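Local coordinates for protein SAM-dependent methyltransferase (Exiguobacterium sibiricum 255-15, PDB 3D2L) that probably transfers methyl groups from S-adenosylmethionine to an acceptor that has not been identified, using a class I Rossmann-like methyltransferase domain, at residues F7-D12 with L67-E72; Q111-V116 with H197-P202; Y141-L146 with L172-E177. All blocks are in the same frame, centred on the assembly; numbering follows the deposited sequence. Where two conformers were deposited one is given.

All three contacts are partly buried, each with a covered interior and a more open margin. Contact 1 and contact 2 lie on opposite sides of the chain's centre, their own centres about 25 Å apart; contact 1 joins helix 9-14 to helix 64-76, and contact 2 joins the end of strand 189-199 to the start of helix 113-126. Contacts 2 and 3 both reach the four-stranded antiparallel sheet, through the neighbouring strands 189-199 and 173-183, and contact 3 nests inside the chain loop that contact 2 closes. The chemistry differs accordingly. Contact 1 is aliphatic against aromatic, contact 2 is an arginine-centred polar junction with waters, and contact 3 combines a selenomethionine side chain with two water bridges.

Contact 1: residues F7-D12 with L67-E72; sequences FAYVYD and LEIAQE
Ile69 carries this contact, pushing out from helix 64-76 against Ala8 and Tyr9 of the N-terminal segment that runs into helix 9-14. Both of its branches lie against the Tyr9 ring. CG1 stands over one face, 4.2 Å from the centroid and 21° off the ring normal, a CH-pi contact displaced toward the rim. The same CG1 also meets Ala8 CB at 3.5 Å, where the two backbones come nearest. With CG1 anti to the carbonyl carbon (chi1 -59°), the other branch, CG2, lies anti to the backbone N, against the CE1-CZ side of the ring, and only passes Asp12 OD2 at 4.1 Å. The modelled approach of CD1 to the ring is too short for two carbons and that of CG2 is nearly as tight, so the exact fit of Ile69 against Tyr9 is doubtful.

Ala70, the next residue, turns its methyl the other way, onto Phe83 of strand 82-85. The helix is thus held between the large mixed sheet and the N-terminal segment.

Glu72 comes one turn after Ile69. Its OE1 lies 4.3 Å from Tyr9 OH, a loose approach at the margin, and its hydrogen-bonding partner is instead Gln6 NE2. Just beyond, Lys73 forms a salt bridge with Asp12 OD2, while Asp12 OD1 is hydrogen-bonded to Thr44 in the glycine-rich loop that, in class I methyltransferases, lines the cofactor site.

The chemistry is therefore of two kinds. An aliphatic side chain covers an aromatic face at the middle, and polar pairs made with Gln6 and Lys73 join the same two parts of the chain at the margins. Through its two oxygens, the Asp12 carboxylate links the N-terminal helix to the loop as well as to helix 64-76.

Contact 2: residues Q111-V116 with H197-P202; sequences QTEADV and HQRTYP
Arg199 NH1 donates to Gln111 O at 3.2 Å, with the acceptor near the guanidinium plane and an N-H...O angle of 146°. NH2 faces Glu113 OE2 at 3.9 Å, a long salt bridge of charge alone, since the oxygen lies well out of that plane. Over the guanidinium centre sits Tyr201 OH, which also touches Glu113 CG at 3.5 Å. The arginine chain is fully extended (chi1 180°), carrying its head from the strand to the start of the helix. A leucine in its place would probably leave Gln111 O without this donor and the Glu113 carboxylate without its facing charge.

Waters reinforce the junction: one accepts from Glu113 N and, weakly, from Arg199 NH1; another, 2.5 Å from Tyr201 OH, donates weakly to Thr112 O. Behind them is a capping box: Asp115 N donates to Thr112 OG1, whose place is less sure, and Thr112 N to Asp115 OD2. Gln111 N is a second donor to OD2.

Farther in, Val116 CG2 approaches Tyr201 CE1. Trp209 of helix 203-212 meets the Tyr201 ring edge-to-face and touches Glu113 and Val116, so strand 189-199 and the turn after it join helix 113-126 with helix 203-212 alongside.

Contact 3: residues Y141-L146 with L172-E177; sequences YKMETL and LSVVHE
Met143 and Val174 meet with their side chains at about a right angle, where the short helix 140-144 packs against strand 173-183 of the four-stranded antiparallel sheet. Met143 is a selenomethionine whose chain curls in the same sense at every torsion (chi1 -54°, with CG anti to the carbonyl carbon), turning the CE methyl toward the strand. There CE faces Val174 CB and CG1 and lies close to the Ser173 carbonyl carbon. The closest of these distances are tighter than carbons usually allow, and the residue was deposited in two conformers, so the fit is doubtful for the one described. Nearer the backbone, Met143 CG comes to 4.4 Å from Leu172 CB.

Phe147 also touches Val174, and Thr200 touches Met143. The methionine thus reaches both strand 173-183 and the chain just past strand 189-199.

Glu144 and Leu172 form the outer margin, again crossing at about a right angle, with the carboxylate OE2 4.1 Å from Leu172 CD2. Glu144, too, has two conformers; in the one described, a bend at chi2 (-67°) swings the acid toward the start of the strand. Two waters then join it to the backbone, bridges less sure because they hold for that conformer. One donates to Ser173 O at 2.8 Å and weakly to Glu144 OE1. The other accepts from Leu172 N at 3.1 Å and donates to Glu144 OE2 at 3.2 Å.

Contact 1: residues F7-D12 with L67-E72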
loop_
_atom_site.group_PDB
_atom_site.type_symbol
_atom_site.label_atom_id
_atom_site.label_comp_id
_atom_site.label_asym_id
_atom_site.label_seq_id
_atom_site.Cartn_x
_atom_site.Cartn_y
_atom_site.Cartn_z
ATOM N N PHE A 7 -12.840 -14.548 -3.749
ATOM C CA PHE A 7 -12.706 -13.436 -4.691
ATOM C C PHE A 7 -11.346 -12.735 -4.610
ATOM O O PHE A 7 -10.810 -12.335 -5.642
ATOM C CB PHE A 7 -13.839 -12.410 -4.464
ATOM C CG PHE A 7 -13.670 -11.125 -5.251
ATOM C CD1 PHE A 7 -14.064 -11.048 -6.583
ATOM C CD2 PHE A 7 -13.121 -9.996 -4.661
ATOM C CE1 PHE A 7 -13.899 -9.866 -7.318
ATOM C CE2 PHE A 7 -12.961 -8.814 -5.389
ATOM C CZ PHE A 7 -13.356 -8.753 -6.718
ATOM N N ALA A 8 -10.799 -12.595 -3.397
ATOM C CA ALA A 8 -9.535 -11.886 -3.190
ATOM C C ALA A 8 -8.366 -12.344 -4.089
ATOM O O ALA A 8 -7.482 -11.528 -4.383
ATOM C CB ALA A 8 -9.130 -11.909 -1.715
ATOM N N TYR A 9 -8.355 -13.600 -4.544
ATOM C CA TYR A 9 -7.290 -14.050 -5.487
ATOM C C TYR A 9 -7.217 -13.300 -6.838
ATOM O O TYR A 9 -6.157 -13.276 -7.494
ATOM C CB TYR A 9 -7.313 -15.568 -5.711
ATOM C CG TYR A 9 -6.709 -16.282 -4.520
ATOM C CD1 TYR A 9 -5.326 -16.172 -4.243
ATOM C CD2 TYR A 9 -7.499 -17.039 -3.652
ATOM C CE1 TYR A 9 -4.751 -16.807 -3.134
ATOM C CE2 TYR A 9 -6.930 -17.687 -2.547
ATOM C CZ TYR A 9 -5.559 -17.561 -2.289
ATOM O OH TYR A 9 -5.012 -18.190 -1.186
ATOM N N VAL A 10 -8.317 -12.675 -7.242
ATOM C CA VAL A 10 -8.309 -11.903 -8.473
ATOM C C VAL A 10 -7.302 -10.737 -8.352
ATOM O O VAL A 10 -6.742 -10.265 -9.363
ATOM C CB VAL A 10 -9.726 -11.378 -8.853
ATOM C CG1 VAL A 10 -10.704 -12.538 -8.901
ATOM C CG2 VAL A 10 -10.190 -10.258 -7.894
ATOM N N TYR A 11 -7.072 -10.273 -7.122
ATOM C CA TYR A 11 -6.099 -9.207 -6.891
ATOM C C TYR A 11 -4.683 -9.741 -7.031
ATOM O O TYR A 11 -3.817 -9.054 -7.565
ATOM C CB TYR A 11 -6.288 -8.543 -5.531
ATOM C CG TYR A 11 -7.562 -7.753 -5.441
ATOM C CD1 TYR A 11 -7.738 -6.591 -6.207
ATOM C CD2 TYR A 11 -8.592 -8.143 -4.584
ATOM C CE1 TYR A 11 -8.919 -5.846 -6.124
ATOM C CE2 TYR A 11 -9.772 -7.405 -4.491
ATOM C CZ TYR A 11 -9.923 -6.263 -5.261
ATOM O OH TYR A 11 -11.078 -5.540 -5.158
ATOM N N ASP A 12 -4.447 -10.967 -6.581
ATOM C CA ASP A 12 -3.109 -11.539 -6.694
ATOM C C ASP A 12 -2.734 -11.763 -8.152
ATOM O O ASP A 12 -1.566 -11.583 -8.540
ATOM C CB ASP A 12 -2.983 -12.798 -5.849
ATOM C CG ASP A 12 -2.829 -12.472 -4.356
ATOM O OD1 ASP A 12 -2.938 -11.286 -3.999
ATOM O OD2 ASP A 12 -2.571 -13.368 -3.537
ATOM N N LEU A 67 -7.239 -10.541 4.082
ATOM C CA LEU A 67 -6.424 -11.084 5.200
ATOM C C LEU A 67 -6.532 -12.588 5.328
ATOM O O LEU A 67 -5.584 -13.243 5.753
ATOM C CB LEU A 67 -6.718 -10.366 6.529
ATOM C CG LEU A 67 -6.370 -8.885 6.534
ATOM C CD1 LEU A 67 -6.541 -8.302 7.964
ATOM C CD2 LEU A 67 -4.972 -8.604 5.999
ATOM N N GLU A 68 -7.664 -13.153 4.917
ATOM C CA GLU A 68 -7.837 -14.598 4.896
ATOM C C GLU A 68 -6.875 -15.252 3.909
ATOM O O GLU A 68 -6.266 -16.270 4.206
ATOM C CB GLU A 68 -9.269 -14.963 4.540
ATOM C CG GLU A 68 -10.238 -14.720 5.683
ATOM C CD GLU A 68 -11.714 -14.856 5.270
ATOM O OE1 GLU A 68 -11.999 -15.476 4.224
ATOM O OE2 GLU A 68 -12.578 -14.340 6.016
ATOM N N ILE A 69 -6.747 -14.653 2.725
ATOM C CA ILE A 69 -5.809 -15.145 1.709
ATOM C C ILE A 69 -4.375 -14.945 2.205
ATOM O O ILE A 69 -3.564 -15.840 2.100
ATOM C CB ILE A 69 -5.991 -14.416 0.388
ATOM C CG1 ILE A 69 -7.425 -14.582 -0.156
ATOM C CG2 ILE A 69 -4.991 -14.922 -0.625
ATOM C CD1 ILE A 69 -7.874 -15.944 -0.316
ATOM N N ALA A 70 -4.080 -13.770 2.755
ATOM C CA ALA A 70 -2.769 -13.457 3.356
ATOM C C ALA A 70 -2.355 -14.560 4.338
ATOM O O ALA A 70 -1.244 -15.151 4.247
ATOM C CB ALA A 70 -2.796 -12.075 4.033
ATOM N N GLN A 71 -3.267 -14.889 5.239
ATOM C CA GLN A 71 -2.998 -15.919 6.253
ATOM C C GLN A 71 -2.776 -17.296 5.670
ATOM O O GLN A 71 -1.862 -18.004 6.068
ATOM C CB GLN A 71 -4.144 -15.964 7.256
ATOM C CG GLN A 71 -4.016 -17.041 8.302
ATOM C CD GLN A 71 -5.190 -17.034 9.221
ATOM O OE1 GLN A 71 -5.663 -15.958 9.612
ATOM N NE2 GLN A 71 -5.702 -18.225 9.564
ATOM N N GLU A 72 -3.627 -17.701 4.731
ATOM C CA GLU A 72 -3.466 -18.995 4.092
ATOM C C GLU A 72 -2.112 -19.124 3.394
ATOM O O GLU A 72 -1.461 -20.149 3.514
ATOM C CB GLU A 72 -4.656 -19.289 3.182
ATOM C CG GLU A 72 -5.896 -19.633 4.033
ATOM C CD GLU A 72 -7.163 -19.998 3.232
ATOM O OE1 GLU A 72 -7.461 -19.330 2.215
ATOM O OE2 GLU A 72 -7.887 -20.914 3.689
#

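Contact 2: residues Q111-V116 with H197-P202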
loop_
_atom_site.group_PDB
_atom_site.type_symbol
_atom_site.label_atom_id
_atom_site.label_comp_id
_atom_site.label_asym_id
_atom_site.label_seq_id
_atom_site.Cartn_x
_atom_site.Cartn_y
_atom_site.Cartn_z
ATOM N N GLN A 111 -9.304 9.242 1.758
ATOM C CA GLN A 111 -10.111 10.168 0.986
ATOM C C GLN A 111 -9.995 11.631 1.337
ATOM O O GLN A 111 -10.257 12.472 0.484
ATOM C CB GLN A 111 -11.578 9.722 1.065
ATOM C CG GLN A 111 -11.759 8.318 0.452
ATOM C CD GLN A 111 -13.212 7.942 0.210
ATOM O OE1 GLN A 111 -14.147 8.665 0.616
ATOM N NE2 GLN A 111 -13.414 6.787 -0.431
ATOM N N THR A 112 -9.607 11.942 2.572
ATOM C CA THR A 112 -9.555 13.337 3.000
ATOM C C THR A 112 -8.197 13.657 3.587
ATOM O O THR A 112 -7.379 12.780 3.830
ATOM C CB THR A 112 -10.638 13.640 4.064
ATOM O OG1 THR A 112 -10.454 12.787 5.200
ATOM C CG2 THR A 112 -12.030 13.392 3.517
ATOM N N GLU A 113 -7.962 14.941 3.758
ATOM C CA GLU A 113 -6.765 15.430 4.411
ATOM C C GLU A 113 -6.766 14.948 5.861
ATOM O O GLU A 113 -5.747 14.468 6.360
ATOM C CB GLU A 113 -6.695 16.944 4.280
ATOM C CG GLU A 113 -6.675 17.366 2.771
ATOM C CD GLU A 113 -6.491 18.855 2.546
ATOM O OE1 GLU A 113 -5.949 19.531 3.455
ATOM O OE2 GLU A 113 -6.849 19.336 1.443
ATOM N N ALA A 114 -7.931 14.998 6.506
ATOM C CA ALA A 114 -8.077 14.533 7.897
ATOM C C ALA A 114 -7.673 13.099 8.069
ATOM O O ALA A 114 -7.008 12.758 9.043
ATOM C CB ALA A 114 -9.529 14.752 8.396
ATOM N N ASP A 115 -8.078 12.242 7.132
ATOM C CA ASP A 115 -7.726 10.824 7.161
ATOM C C ASP A 115 -6.235 10.605 7.185
ATOM O O ASP A 115 -5.738 9.681 7.867
ATOM C CB ASP A 115 -8.244 10.098 5.892
ATOM C CG ASP A 115 -9.744 10.046 5.769
ATOM O OD1 ASP A 115 -10.496 10.166 6.745
ATOM O OD2 ASP A 115 -10.169 9.796 4.621
ATOM N N VAL A 116 -5.509 11.384 6.376
ATOM C CA VAL A 116 -4.060 11.287 6.331
ATOM C C VAL A 116 -3.438 11.744 7.697
ATOM O O VAL A 116 -2.560 11.093 8.228
ATOM C CB VAL A 116 -3.445 12.103 5.150
ATOM C CG1 VAL A 116 -1.936 11.884 5.121
ATOM C CG2 VAL A 116 -4.084 11.663 3.753
ATOM N N HIS A 197 -11.223 4.438 -5.065
ATOM C CA HIS A 197 -10.917 5.851 -5.093
ATOM C C HIS A 197 -9.529 6.078 -4.551
ATOM O O HIS A 197 -9.188 5.576 -3.486
ATOM C CB HIS A 197 -11.931 6.611 -4.235
ATOM C CG HIS A 197 -13.330 6.482 -4.740
ATOM N ND1 HIS A 197 -13.826 7.276 -5.749
ATOM C CD2 HIS A 197 -14.312 5.596 -4.437
ATOM C CE1 HIS A 197 -15.065 6.905 -6.026
ATOM N NE2 HIS A 197 -15.380 5.884 -5.247
ATOM N N GLN A 198 -8.745 6.870 -5.268
ATOM C CA GLN A 198 -7.427 7.255 -4.782
ATOM C C GLN A 198 -7.201 8.736 -4.946
ATOM O O GLN A 198 -7.771 9.362 -5.832
ATOM C CB GLN A 198 -6.333 6.473 -5.462
ATOM C CG GLN A 198 -6.161 5.083 -4.926
ATOM C CD GLN A 198 -4.949 4.416 -5.524
ATOM O OE1 GLN A 198 -4.722 4.509 -6.757
ATOM N NE2 GLN A 198 -4.140 3.750 -4.673
ATOM N N ARG A 199 -6.398 9.291 -4.042
ATOM C CA ARG A 199 -6.107 10.682 -4.057
ATOM C C ARG A 199 -4.677 10.904 -3.570
ATOM O O ARG A 199 -4.161 10.226 -2.655
ATOM C CB ARG A 199 -7.125 11.454 -3.177
ATOM C CG ARG A 199 -6.905 12.941 -3.114
ATOM C CD ARG A 199 -7.954 13.565 -2.236
ATOM N NE ARG A 199 -7.785 15.007 -2.180
ATOM C CZ ARG A 199 -8.535 15.795 -1.444
ATOM N NH1 ARG A 199 -9.534 15.291 -0.726
ATOM N NH2 ARG A 199 -8.305 17.098 -1.460
ATOM N N THR A 200 -4.016 11.843 -4.222
ATOM C CA THR A 200 -2.685 12.194 -3.845
ATOM C C THR A 200 -2.558 13.709 -3.695
ATOM O O THR A 200 -3.536 14.475 -3.901
ATOM C CB THR A 200 -1.626 11.529 -4.783
ATOM O OG1 THR A 200 -0.396 11.393 -4.071
ATOM C CG2 THR A 200 -1.431 12.335 -6.108
ATOM N N TYR A 201 -1.374 14.109 -3.254
ATOM C CA TYR A 201 -1.001 15.476 -2.966
ATOM C C TYR A 201 0.449 15.709 -3.404
ATOM O O TYR A 201 1.236 14.731 -3.572
ATOM C CB TYR A 201 -1.109 15.740 -1.447
ATOM C CG TYR A 201 -2.491 15.469 -0.896
ATOM C CD1 TYR A 201 -2.833 14.201 -0.394
ATOM C CD2 TYR A 201 -3.464 16.466 -0.886
ATOM C CE1 TYR A 201 -4.105 13.943 0.074
ATOM C CE2 TYR A 201 -4.722 16.224 -0.371
ATOM C CZ TYR A 201 -5.039 14.957 0.097
ATOM O OH TYR A 201 -6.309 14.702 0.590
ATOM N N PRO A 202 0.811 16.988 -3.646
ATOM C CA PRO A 202 2.221 17.276 -3.888
ATOM C C PRO A 202 3.059 16.778 -2.691
ATOM O O PRO A 202 2.592 16.807 -1.564
ATOM C CB PRO A 202 2.252 18.801 -3.992
ATOM C CG PRO A 202 0.886 19.173 -4.472
ATOM C CD PRO A 202 -0.031 18.190 -3.794
HETATM O O HOH W 1 -11.085 5.145 -0.676
HETATM O O HOH W 2 -6.751 12.309 1.214
HETATM O O HOH W 3 -9.978 16.848 2.301
#

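Contact 3: residues Y141-L146 with L172-E177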
loop_
_atom_site.group_PDB
_atom_site.type_symbol
_atom_site.label_atom_id
_atom_site.label_comp_id
_atom_site.label_asym_id
_atom_site.label_seq_id
_atom_site.Cartn_x
_atom_site.Cartn_y
_atom_site.Cartn_z
ATOM N N TYR A 141 1.994 13.920 -11.222
ATOM C CA TYR A 141 2.212 13.620 -12.642
ATOM C C TYR A 141 1.539 12.323 -13.091
ATOM O O TYR A 141 0.949 12.273 -14.173
ATOM C CB TYR A 141 3.721 13.561 -12.930
ATOM C CG TYR A 141 4.087 13.260 -14.366
ATOM C CD1 TYR A 141 4.062 14.262 -15.335
ATOM C CD2 TYR A 141 4.479 11.992 -14.750
ATOM C CE1 TYR A 141 4.397 13.992 -16.642
ATOM C CE2 TYR A 141 4.808 11.713 -16.061
ATOM C CZ TYR A 141 4.768 12.713 -16.994
ATOM O OH TYR A 141 5.111 12.440 -18.289
ATOM N N LYS A 142 1.627 11.272 -12.270
ATOM C CA LYS A 142 0.977 9.985 -12.572
ATOM C C LYS A 142 -0.518 10.157 -12.689
ATOM O O LYS A 142 -1.152 9.637 -13.607
ATOM C CB LYS A 142 1.277 8.948 -11.498
ATOM C CG LYS A 142 0.669 7.588 -11.795
ATOM C CD LYS A 142 1.314 6.542 -10.973
ATOM C CE LYS A 142 0.834 5.143 -11.291
ATOM N NZ LYS A 142 1.670 4.139 -10.505
HETATM N N MSE A 143 -1.085 10.898 -11.749
HETATM C CA MSE A 143 -2.520 11.173 -11.761
HETATM C C MSE A 143 -2.915 11.861 -13.060
HETATM O O MSE A 143 -3.947 11.538 -13.649
HETATM C CB MSE A 143 -2.919 12.075 -10.590
HETATM C CG MSE A 143 -2.498 11.587 -9.205
HETATM SE SE MSE A 143 -3.106 9.787 -8.759
HETATM C CE MSE A 143 -4.968 10.058 -9.215
ATOM N N GLU A 144 -2.082 12.799 -13.503
ATOM C CA GLU A 144 -2.391 13.571 -14.696
ATOM C C GLU A 144 -2.072 12.849 -16.014
ATOM O O GLU A 144 -2.466 13.323 -17.081
ATOM C CB GLU A 144 -1.697 14.934 -14.629
ATOM C CG GLU A 144 -1.959 15.758 -13.335
ATOM C CD GLU A 144 -3.403 16.240 -13.150
ATOM O OE1 GLU A 144 -4.345 15.427 -13.228
ATOM O OE2 GLU A 144 -3.584 17.442 -12.868
ATOM N N THR A 145 -1.395 11.696 -15.950
ATOM C CA THR A 145 -1.052 10.918 -17.154
ATOM C C THR A 145 -1.689 9.513 -17.202
ATOM O O THR A 145 -2.678 9.308 -17.906
ATOM C CB THR A 145 0.499 10.817 -17.366
ATOM O OG1 THR A 145 1.099 10.143 -16.257
ATOM C CG2 THR A 145 1.149 12.215 -17.551
ATOM N N LEU A 146 -1.145 8.569 -16.423
ATOM C CA LEU A 146 -1.569 7.158 -16.427
ATOM C C LEU A 146 -2.986 6.909 -15.907
ATOM O O LEU A 146 -3.598 5.888 -16.246
ATOM C CB LEU A 146 -0.570 6.285 -15.629
ATOM C CG LEU A 146 0.862 6.255 -16.189
ATOM C CD1 LEU A 146 1.800 5.520 -15.248
ATOM C CD2 LEU A 146 0.886 5.630 -17.585
ATOM N N LEU A 172 -6.098 15.915 -8.160
ATOM C CA LEU A 172 -5.174 14.792 -7.991
ATOM C C LEU A 172 -5.855 13.535 -7.432
ATOM O O LEU A 172 -5.271 12.786 -6.628
ATOM C CB LEU A 172 -3.994 15.215 -7.112
ATOM C CG LEU A 172 -3.198 16.453 -7.543
ATOM C CD1 LEU A 172 -2.038 16.680 -6.552
ATOM C CD2 LEU A 172 -2.707 16.301 -8.987
ATOM N N SER A 173 -7.084 13.292 -7.889
ATOM C CA SER A 173 -7.855 12.112 -7.495
ATOM C C SER A 173 -8.149 11.270 -8.735
ATOM O O SER A 173 -8.117 11.761 -9.869
ATOM C CB SER A 173 -9.159 12.505 -6.784
ATOM O OG SER A 173 -10.123 12.983 -7.702
ATOM N N VAL A 174 -8.404 9.993 -8.504
ATOM C CA VAL A 174 -8.705 9.041 -9.570
ATOM C C VAL A 174 -9.807 8.133 -9.063
ATOM O O VAL A 174 -9.872 7.843 -7.860
ATOM C CB VAL A 174 -7.454 8.185 -9.980
ATOM C CG1 VAL A 174 -6.902 7.479 -8.791
ATOM C CG2 VAL A 174 -7.774 7.114 -11.010
ATOM N N VAL A 175 -10.704 7.757 -9.982
ATOM C CA VAL A 175 -11.758 6.775 -9.755
ATOM C C VAL A 175 -11.359 5.582 -10.617
ATOM O O VAL A 175 -11.209 5.712 -11.827
ATOM C CB VAL A 175 -13.167 7.288 -10.207
ATOM C CG1 VAL A 175 -14.222 6.225 -9.980
ATOM C CG2 VAL A 175 -13.543 8.556 -9.478
ATOM N N HIS A 176 -11.100 4.439 -9.985
ATOM C CA HIS A 176 -10.766 3.209 -10.706
ATOM C C HIS A 176 -12.010 2.359 -10.797
ATOM O O HIS A 176 -12.483 1.859 -9.769
ATOM C CB HIS A 176 -9.720 2.383 -9.940
ATOM C CG HIS A 176 -8.454 3.121 -9.677
ATOM N ND1 HIS A 176 -7.646 3.598 -10.685
ATOM C CD2 HIS A 176 -7.843 3.451 -8.511
ATOM C CE1 HIS A 176 -6.597 4.202 -10.149
ATOM N NE2 HIS A 176 -6.680 4.100 -8.832
ATOM N N GLU A 177 -12.552 2.199 -12.008
ATOM C CA GLU A 177 -13.733 1.353 -12.219
ATOM C C GLU A 177 -13.240 0.025 -12.708
ATOM O O GLU A 177 -12.743 -0.086 -13.817
ATOM C CB GLU A 177 -14.698 1.977 -13.212
ATOM C CG GLU A 177 -15.295 3.274 -12.704
ATOM C CD GLU A 177 -16.392 3.093 -11.681
ATOM O OE1 GLU A 177 -16.500 1.997 -11.076
ATOM O OE2 GLU A 177 -17.176 4.062 -11.503
HETATM O O HOH W 4 -5.931 17.620 -10.716
HETATM O O HOH W 5 -6.532 13.761 -11.105
#